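Local coordinates for ESX-5 secretion system protein EccC5 (Mycobacterium tuberculosis, PDB 6J18) that serves as an ATP-binding motor component of the ESX-5 type VII secretion system, which exports EsxN and a number of PE_PGRS and PPE proteins, at residues 169-183 / 221-235. Residues are numbered along the deposited sequence; the frame is centred on the assembly and turned at random.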
ATOM      1  N   VAL A 169      11.515   2.138 -14.448  1.00 34.10           N
ATOM      2  CA  VAL A 169      12.650   3.035 -14.249  1.00 36.27           C
ATOM      3  C   VAL A 169      12.275   4.481 -14.572  1.00 35.37           C
ATOM      4  O   VAL A 169      12.564   5.398 -13.801  1.00 35.36           O
ATOM      5  CB  VAL A 169      13.858   2.615 -15.116  1.00 38.73           C
ATOM      6  CG1 VAL A 169      14.896   3.728 -15.173  1.00 40.45           C
ATOM      7  CG2 VAL A 169      14.471   1.325 -14.589  1.00 39.39           C
ATOM      8  N   ALA A 170      11.614   4.672 -15.710  1.00 35.11           N
ATOM      9  CA  ALA A 170      11.193   6.000 -16.146  1.00 35.81           C
ATOM     10  C   ALA A 170      10.155   6.603 -15.205  1.00 33.59           C
ATOM     11  O   ALA A 170      10.232   7.782 -14.856  1.00 31.93           O
ATOM     12  CB  ALA A 170      10.647   5.937 -17.563  1.00 37.38           C
ATOM     13  N   MET A 171       9.184   5.789 -14.796  1.00 31.88           N
ATOM     14  CA  MET A 171       8.113   6.254 -13.922  1.00 31.23           C
ATOM     15  C   MET A 171       8.644   6.664 -12.551  1.00 32.53           C
ATOM     16  O   MET A 171       8.207   7.663 -11.981  1.00 34.71           O
ATOM     17  CB  MET A 171       7.043   5.172 -13.761  1.00 29.88           C
ATOM     18  CG  MET A 171       5.830   5.624 -12.966  1.00 28.39           C
ATOM     19  SD  MET A 171       4.626   4.309 -12.688  1.00 34.44           S
ATOM     20  CE  MET A 171       5.461   3.366 -11.420  1.00 30.91           C
ATOM     21  N   MET A 172       9.587   5.888 -12.028  1.00 31.46           N
ATOM     22  CA  MET A 172      10.149   6.160 -10.712  1.00 32.75           C
ATOM     23  C   MET A 172      10.976   7.442 -10.723  1.00 33.99           C
ATOM     24  O   MET A 172      11.102   8.118  -9.702  1.00 32.95           O
ATOM     25  CB  MET A 172      10.999   4.982 -10.234  1.00 33.61           C
ATOM     26  CG  MET A 172      10.198   3.722  -9.937  1.00 31.65           C
ATOM     27  SD  MET A 172       8.803   4.019  -8.833  1.00 35.80           S
ATOM     28  CE  MET A 172       9.660   4.621  -7.390  1.00 38.22           C
ATOM     29  N   GLY A 173      11.537   7.775 -11.881  1.00 34.84           N
ATOM     30  CA  GLY A 173      12.274   9.015 -12.038  1.00 36.05           C
ATOM     31  C   GLY A 173      11.348  10.213 -11.966  1.00 35.83           C
ATOM     32  O   GLY A 173      11.677  11.233 -11.359  1.00 34.99           O
ATOM     33  N   GLU A 174      10.179  10.083 -12.587  1.00 35.78           N
ATOM     34  CA  GLU A 174       9.174  11.139 -12.566  1.00 36.42           C
ATOM     35  C   GLU A 174       8.598  11.308 -11.166  1.00 32.97           C
ATOM     36  O   GLU A 174       8.370  12.429 -10.710  1.00 32.34           O
ATOM     37  CB  GLU A 174       8.054  10.835 -13.561  1.00 41.27           C
ATOM     38  CG  GLU A 174       8.510  10.756 -15.008  1.00 49.73           C
ATOM     39  CD  GLU A 174       7.450  10.170 -15.919  1.00 57.56           C
ATOM     40  OE1 GLU A 174       6.360   9.820 -15.417  1.00 59.55           O
ATOM     41  OE2 GLU A 174       7.704  10.061 -17.137  1.00 61.69           O
ATOM     42  N   LEU A 175       8.365  10.187 -10.491  1.00 30.26           N
ATOM     43  CA  LEU A 175       7.818  10.202  -9.141  1.00 29.24           C
ATOM     44  C   LEU A 175       8.777  10.856  -8.154  1.00 29.02           C
ATOM     45  O   LEU A 175       8.364  11.656  -7.316  1.00 29.28           O
ATOM     46  CB  LEU A 175       7.486   8.780  -8.681  1.00 30.07           C
ATOM     47  CG  LEU A 175       6.964   8.668  -7.248  1.00 28.46           C
ATOM     48  CD1 LEU A 175       5.701   9.499  -7.074  1.00 27.68           C
ATOM     49  CD2 LEU A 175       6.715   7.214  -6.875  1.00 29.52           C
ATOM     50  N   ALA A 176      10.056  10.510  -8.259  1.00 28.68           N
ATOM     51  CA  ALA A 176      11.077  11.063  -7.375  1.00 31.35           C
ATOM     52  C   ALA A 176      11.187  12.577  -7.534  1.00 31.48           C
ATOM     53  O   ALA A 176      11.403  13.298  -6.561  1.00 30.84           O
ATOM     54  CB  ALA A 176      12.421  10.405  -7.640  1.00 33.52           C
ATOM     55  N   ALA A 177      11.035  13.051  -8.766  1.00 31.99           N
ATOM     56  CA  ALA A 177      11.093  14.480  -9.048  1.00 33.85           C
ATOM     57  C   ALA A 177       9.928  15.216  -8.391  1.00 33.01           C
ATOM     58  O   ALA A 177      10.095  16.321  -7.875  1.00 34.42           O
ATOM     59  CB  ALA A 177      11.095  14.725 -10.549  1.00 35.48           C
ATOM     60  N   ALA A 178       8.752  14.599  -8.411  1.00 30.14           N
ATOM     61  CA  ALA A 178       7.570  15.198  -7.804  1.00 27.31           C
ATOM     62  C   ALA A 178       7.697  15.221  -6.284  1.00 26.80           C
ATOM     63  O   ALA A 178       7.349  16.209  -5.638  1.00 27.70           O
ATOM     64  CB  ALA A 178       6.318  14.445  -8.222  1.00 25.57           C
ATOM     65  N   LEU A 179       8.206  14.130  -5.723  1.00 25.28           N
ATOM     66  CA  LEU A 179       8.371  14.015  -4.279  1.00 25.33           C
ATOM     67  C   LEU A 179       9.442  14.972  -3.757  1.00 27.59           C
ATOM     68  O   LEU A 179       9.309  15.526  -2.666  1.00 28.26           O
ATOM     69  CB  LEU A 179       8.721  12.575  -3.896  1.00 25.60           C
ATOM     70  CG  LEU A 179       7.627  11.528  -4.120  1.00 24.57           C
ATOM     71  CD1 LEU A 179       8.139  10.133  -3.790  1.00 25.67           C
ATOM     72  CD2 LEU A 179       6.391  11.856  -3.297  1.00 23.61           C
ATOM     73  N   ALA A 180      10.496  15.164  -4.544  1.00 28.78           N
ATOM     74  CA  ALA A 180      11.598  16.040  -4.155  1.00 30.27           C
ATOM     75  C   ALA A 180      11.149  17.493  -4.046  1.00 30.99           C
ATOM     76  O   ALA A 180      11.738  18.281  -3.304  1.00 31.23           O
ATOM     77  CB  ALA A 180      12.745  15.918  -5.147  1.00 31.46           C
ATOM     78  N   GLY A 181      10.103  17.844  -4.787  1.00 25.90           N
ATOM     79  CA  GLY A 181       9.583  19.197  -4.772  1.00 26.03           C
ATOM     80  C   GLY A 181       8.688  19.477  -3.580  1.00 26.76           C
ATOM     81  O   GLY A 181       8.369  20.630  -3.296  1.00 26.94           O
ATOM     82  N   ARG A 182       8.287  18.429  -2.868  1.00 25.31           N
ATOM     83  CA  ARG A 182       7.340  18.589  -1.769  1.00 25.44           C
ATOM     84  C   ARG A 182       8.022  18.971  -0.455  1.00 29.02           C
ATOM     85  O   ARG A 182       8.039  18.203   0.510  1.00 27.39           O
ATOM     86  CB  ARG A 182       6.514  17.317  -1.601  1.00 23.42           C
ATOM     87  CG  ARG A 182       5.645  17.036  -2.816  1.00 22.57           C
ATOM     88  CD  ARG A 182       4.533  16.049  -2.523  1.00 21.89           C
ATOM     89  NE  ARG A 182       3.494  16.108  -3.547  1.00 22.24           N
ATOM     90  CZ  ARG A 182       2.388  15.372  -3.537  1.00 21.72           C
ATOM     91  NH1 ARG A 182       2.167  14.515  -2.549  1.00 19.87           N
ATOM     92  NH2 ARG A 182       1.499  15.497  -4.513  1.00 20.19           N
ATOM     93  N   GLU A 183       8.574  20.180  -0.444  1.00 30.13           N
ATOM     94  CA  GLU A 183       9.184  20.783   0.736  1.00 31.96           C
ATOM     95  C   GLU A 183       9.438  22.254   0.424  1.00 30.05           C
ATOM     96  O   GLU A 183       9.490  22.632  -0.744  1.00 29.94           O
ATOM     97  CB  GLU A 183      10.483  20.073   1.113  1.00 34.98           C
ATOM     98  CG  GLU A 183      11.595  20.244   0.099  1.00 39.07           C
ATOM     99  CD  GLU A 183      12.798  19.383   0.415  1.00 42.50           C
ATOM    100  OE1 GLU A 183      12.616  18.304   1.018  1.00 44.40           O
ATOM    101  OE2 GLU A 183      13.926  19.786   0.063  1.00 43.29           O
ATOM    102  N   PRO A 221      14.913  -0.366  -9.458  1.00 51.78           N
ATOM    103  CA  PRO A 221      14.354   0.858 -10.040  1.00 50.44           C
ATOM    104  C   PRO A 221      13.667   1.719  -8.990  1.00 48.61           C
ATOM    105  O   PRO A 221      13.428   2.904  -9.216  1.00 50.60           O
ATOM    106  CB  PRO A 221      13.335   0.335 -11.066  1.00 49.58           C
ATOM    107  CG  PRO A 221      13.606  -1.137 -11.198  1.00 50.36           C
ATOM    108  CD  PRO A 221      14.191  -1.568  -9.901  1.00 50.65           C
ATOM    109  N   LEU A 222      13.366   1.116  -7.845  1.00 45.89           N
ATOM    110  CA  LEU A 222      12.630   1.788  -6.783  1.00 44.09           C
ATOM    111  C   LEU A 222      13.546   2.568  -5.843  1.00 45.72           C
ATOM    112  O   LEU A 222      13.085   3.128  -4.850  1.00 44.52           O
ATOM    113  CB  LEU A 222      11.821   0.766  -5.980  1.00 41.60           C
ATOM    114  CG  LEU A 222      10.822  -0.097  -6.755  1.00 40.60           C
ATOM    115  CD1 LEU A 222      10.021  -0.970  -5.803  1.00 37.89           C
ATOM    116  CD2 LEU A 222       9.898   0.764  -7.602  1.00 40.38           C
ATOM    117  N   HIS A 223      14.837   2.607  -6.159  1.00 48.30           N
ATOM    118  CA  HIS A 223      15.818   3.200  -5.252  1.00 50.25           C
ATOM    119  C   HIS A 223      15.641   4.711  -5.105  1.00 48.90           C
ATOM    120  O   HIS A 223      16.076   5.295  -4.111  1.00 50.68           O
ATOM    121  CB  HIS A 223      17.243   2.885  -5.720  1.00 54.03           C
ATOM    122  CG  HIS A 223      17.717   3.739  -6.855  1.00 57.38           C
ATOM    123  ND1 HIS A 223      17.440   3.448  -8.173  1.00 58.83           N
ATOM    124  CD2 HIS A 223      18.459   4.872  -6.867  1.00 59.48           C
ATOM    125  CE1 HIS A 223      17.985   4.369  -8.949  1.00 60.19           C
ATOM    126  NE2 HIS A 223      18.610   5.243  -8.181  1.00 60.66           N
ATOM    127  N   LYS A 224      14.999   5.342  -6.084  1.00 45.91           N
ATOM    128  CA  LYS A 224      14.803   6.789  -6.056  1.00 44.04           C
ATOM    129  C   LYS A 224      13.673   7.218  -5.119  1.00 39.41           C
ATOM    130  O   LYS A 224      13.568   8.391  -4.764  1.00 38.49           O
ATOM    131  CB  LYS A 224      14.532   7.321  -7.466  1.00 45.49           C
ATOM    132  CG  LYS A 224      15.778   7.478  -8.325  1.00 47.42           C
ATOM    133  CD  LYS A 224      15.463   8.204  -9.625  1.00 48.40           C
ATOM    134  CE  LYS A 224      16.706   8.369 -10.487  1.00 50.72           C
ATOM    135  NZ  LYS A 224      16.377   8.869 -11.852  1.00 51.12           N
ATOM    136  N   ALA A 225      12.830   6.270  -4.720  1.00 37.07           N
ATOM    137  CA  ALA A 225      11.717   6.573  -3.823  1.00 33.60           C
ATOM    138  C   ALA A 225      12.068   6.283  -2.369  1.00 31.46           C
ATOM    139  O   ALA A 225      11.396   6.760  -1.455  1.00 31.38           O
ATOM    140  CB  ALA A 225      10.486   5.787  -4.222  1.00 31.97           C
ATOM    141  N   VAL A 226      13.120   5.497  -2.168  1.00 31.31           N
ATOM    142  CA  VAL A 226      13.566   5.112  -0.829  1.00 32.31           C
ATOM    143  C   VAL A 226      13.788   6.291   0.141  1.00 33.10           C
ATOM    144  O   VAL A 226      13.366   6.211   1.297  1.00 33.48           O
ATOM    145  CB  VAL A 226      14.865   4.271  -0.909  1.00 34.15           C
ATOM    146  CG1 VAL A 226      15.410   3.981   0.483  1.00 35.27           C
ATOM    147  CG2 VAL A 226      14.613   2.977  -1.671  1.00 34.05           C
ATOM    148  N   PRO A 227      14.429   7.392  -0.312  1.00 33.75           N
ATOM    149  CA  PRO A 227      14.664   8.480   0.650  1.00 32.69           C
ATOM    150  C   PRO A 227      13.402   9.142   1.216  1.00 31.50           C
ATOM    151  O   PRO A 227      13.505   9.883   2.193  1.00 32.64           O
ATOM    152  CB  PRO A 227      15.462   9.501  -0.172  1.00 33.26           C
ATOM    153  CG  PRO A 227      16.121   8.700  -1.228  1.00 35.07           C
ATOM    154  CD  PRO A 227      15.117   7.653  -1.591  1.00 34.49           C
ATOM    155  N   PHE A 228      12.240   8.884   0.624  1.00 30.13           N
ATOM    156  CA  PHE A 228      11.012   9.547   1.056  1.00 29.80           C
ATOM    157  C   PHE A 228      10.171   8.685   1.993  1.00 30.59           C
ATOM    158  O   PHE A 228       9.183   9.157   2.557  1.00 31.37           O
ATOM    159  CB  PHE A 228      10.174   9.955  -0.158  1.00 28.52           C
ATOM    160  CG  PHE A 228      10.897  10.859  -1.114  1.00 29.15           C
ATOM    161  CD1 PHE A 228      11.017  12.213  -0.849  1.00 29.79           C
ATOM    162  CD2 PHE A 228      11.459  10.355  -2.275  1.00 29.15           C
ATOM    163  CE1 PHE A 228      11.685  13.048  -1.725  1.00 30.71           C
ATOM    164  CE2 PHE A 228      12.126  11.186  -3.156  1.00 30.94           C
ATOM    165  CZ  PHE A 228      12.239  12.533  -2.880  1.00 31.40           C
ATOM    166  N   VAL A 229      10.569   7.429   2.157  1.00 31.08           N
ATOM    167  CA  VAL A 229       9.814   6.473   2.965  1.00 31.62           C
ATOM    168  C   VAL A 229       9.697   6.921   4.421  1.00 33.24           C
ATOM    169  O   VAL A 229       8.630   6.821   5.031  1.00 31.81           O
ATOM    170  CB  VAL A 229      10.461   5.071   2.912  1.00 32.35           C
ATOM    171  CG1 VAL A 229       9.905   4.167   4.008  1.00 33.04           C
ATOM    172  CG2 VAL A 229      10.266   4.448   1.536  1.00 31.06           C
ATOM    173  N   ASN A 230      10.793   7.437   4.968  1.00 35.36           N
ATOM    174  CA  ASN A 230      10.855   7.786   6.381  1.00 38.15           C
ATOM    175  C   ASN A 230      10.095   9.066   6.728  1.00 37.46           C
ATOM    176  O   ASN A 230       9.708   9.272   7.877  1.00 39.41           O
ATOM    177  CB  ASN A 230      12.314   7.915   6.821  1.00 42.28           C
ATOM    178  CG  ASN A 230      12.549   7.374   8.214  1.00 46.17           C
ATOM    179  OD1 ASN A 230      11.933   6.389   8.620  1.00 47.58           O
ATOM    180  ND2 ASN A 230      13.448   8.012   8.953  1.00 48.33           N
ATOM    181  N   ARG A 231       9.889   9.926   5.737  1.00 33.71           N
ATOM    182  CA  ARG A 231       9.120  11.151   5.938  1.00 31.64           C
ATOM    183  C   ARG A 231       7.945  11.204   4.970  1.00 29.18           C
ATOM    184  O   ARG A 231       7.623  12.257   4.420  1.00 27.81           O
ATOM    185  CB  ARG A 231      10.008  12.387   5.766  1.00 33.83           C
ATOM    186  CG  ARG A 231      10.882  12.358   4.523  1.00 34.72           C
ATOM    187  CD  ARG A 231      11.792  13.577   4.457  1.00 37.90           C
ATOM    188  NE  ARG A 231      11.045  14.807   4.202  1.00 39.07           N
ATOM    189  CZ  ARG A 231      10.909  15.363   3.002  1.00 40.23           C
ATOM    190  NH1 ARG A 231      11.473  14.799   1.941  1.00 40.08           N
ATOM    191  NH2 ARG A 231      10.212  16.482   2.861  1.00 40.25           N
ATOM    192  N   ALA A 232       7.307  10.053   4.776  1.00 27.78           N
ATOM    193  CA  ALA A 232       6.237   9.904   3.796  1.00 27.20           C
ATOM    194  C   ALA A 232       5.027  10.781   4.101  1.00 27.51           C
ATOM    195  O   ALA A 232       4.404  11.324   3.188  1.00 25.03           O
ATOM    196  CB  ALA A 232       5.815   8.452   3.712  1.00 25.92           C
ATOM    197  N   ALA A 233       4.695  10.910   5.380  1.00 29.14           N
ATOM    198  CA  ALA A 233       3.535  11.691   5.792  1.00 30.45           C
ATOM    199  C   ALA A 233       3.697  13.166   5.436  1.00 31.88           C
ATOM    200  O   ALA A 233       2.717  13.861   5.171  1.00 34.81           O
ATOM    201  CB  ALA A 233       3.292  11.531   7.286  1.00 30.67           C
ATOM    202  N   ASP A 234       4.941  13.635   5.426  1.00 29.19           N
ATOM    203  CA  ASP A 234       5.227  15.036   5.142  1.00 29.60           C
ATOM    204  C   ASP A 234       5.177  15.345   3.648  1.00 26.97           C
ATOM    205  O   ASP A 234       5.025  16.502   3.253  1.00 26.45           O
ATOM    206  CB  ASP A 234       6.593  15.428   5.705  1.00 34.49           C
ATOM    207  CG  ASP A 234       6.595  15.512   7.218  1.00 41.10           C
ATOM    208  OD1 ASP A 234       5.596  15.096   7.840  1.00 42.84           O
ATOM    209  OD2 ASP A 234       7.593  16.000   7.783  1.00 44.85           O
ATOM    210  N   VAL A 235       5.311  14.314   2.820  1.00 24.34           N
ATOM    211  CA  VAL A 235       5.244  14.499   1.375  1.00 23.39           C
ATOM    212  C   VAL A 235       4.006  13.821   0.794  1.00 22.98           C
ATOM    213  O   VAL A 235       3.846  13.740  -0.423  1.00 23.61           O
ATOM    214  CB  VAL A 235       6.505  13.956   0.670  1.00 24.44           C
ATOM    215  CG1 VAL A 235       7.740  14.712   1.138  1.00 25.51           C
ATOM    216  CG2 VAL A 235       6.659  12.464   0.918  1.00 24.20           C
TER
HETATM  217  O   HOH W   1      10.766  16.599  -0.262  1.00 30.74           O
HETATM  218  O   HOH W   2       7.272  18.802   3.336  1.00 55.28           O
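Leu179 meets one face of the Phe228 ring almost squarely: its CB stands 3.5 Å from the ring centroid, 6° off the normal, a CH-pi contact. Leu179 CD1 lies over the same ring near Phe228 CD2, 3.7 Å away, while at the rim water 1 lies in the ring plane and Ala180 CB approaches Phe228 CZ. A flat aromatic suits this place because it spreads over the Leu179-Ala180 part of helix 165-180. Arg182 directs the edge of its guanidinium at the backbone of Val235: NH1 donates to Val235 O over 2.8 Å, nearly straight at 163° and almost in the guanidinium plane, though tilted from the carbonyl plane. Its extended chain makes this reach possible, and NH2 binds Pro202 O, so two backbone carbonyls fix the group's rotation. Arg231 NH1 donates to water 1, which lies in the guanidinium plane at its edge; Glu183 OE1, 3.5 Å from Arg231 NH2, lies well out of that plane, and the salt bridge is one of charge alone. Leu179 O and Glu183 OE1 compete with other acceptors for water 1's two protons.

Toward Val169 the contact is largely apolar, as where Val169 CG2 meets Pro221 CB. Met172's flexible thioether fits this irregular surface: a bend at chi2 sets SD 3.6 Å from Leu222 CD2, and another at chi3 folds CE tightly against Ala225 CB at 3.5 Å. The small Ala176 lets Lys224 CB come within 3.7 Å of its CB; the extended lysine chain then runs along Gly173, whose CA no side chain screens. Leu179 and Met172 also touch strand 203-208, and Ala225 touches helix 255-262. Helix 165-180 thus packs against the irregular, partly helical segment 221-235, beside the parallel strands of the mixed sheet of an FtsK/SpoIIIE-type ATPase domain, away from the nucleotide site.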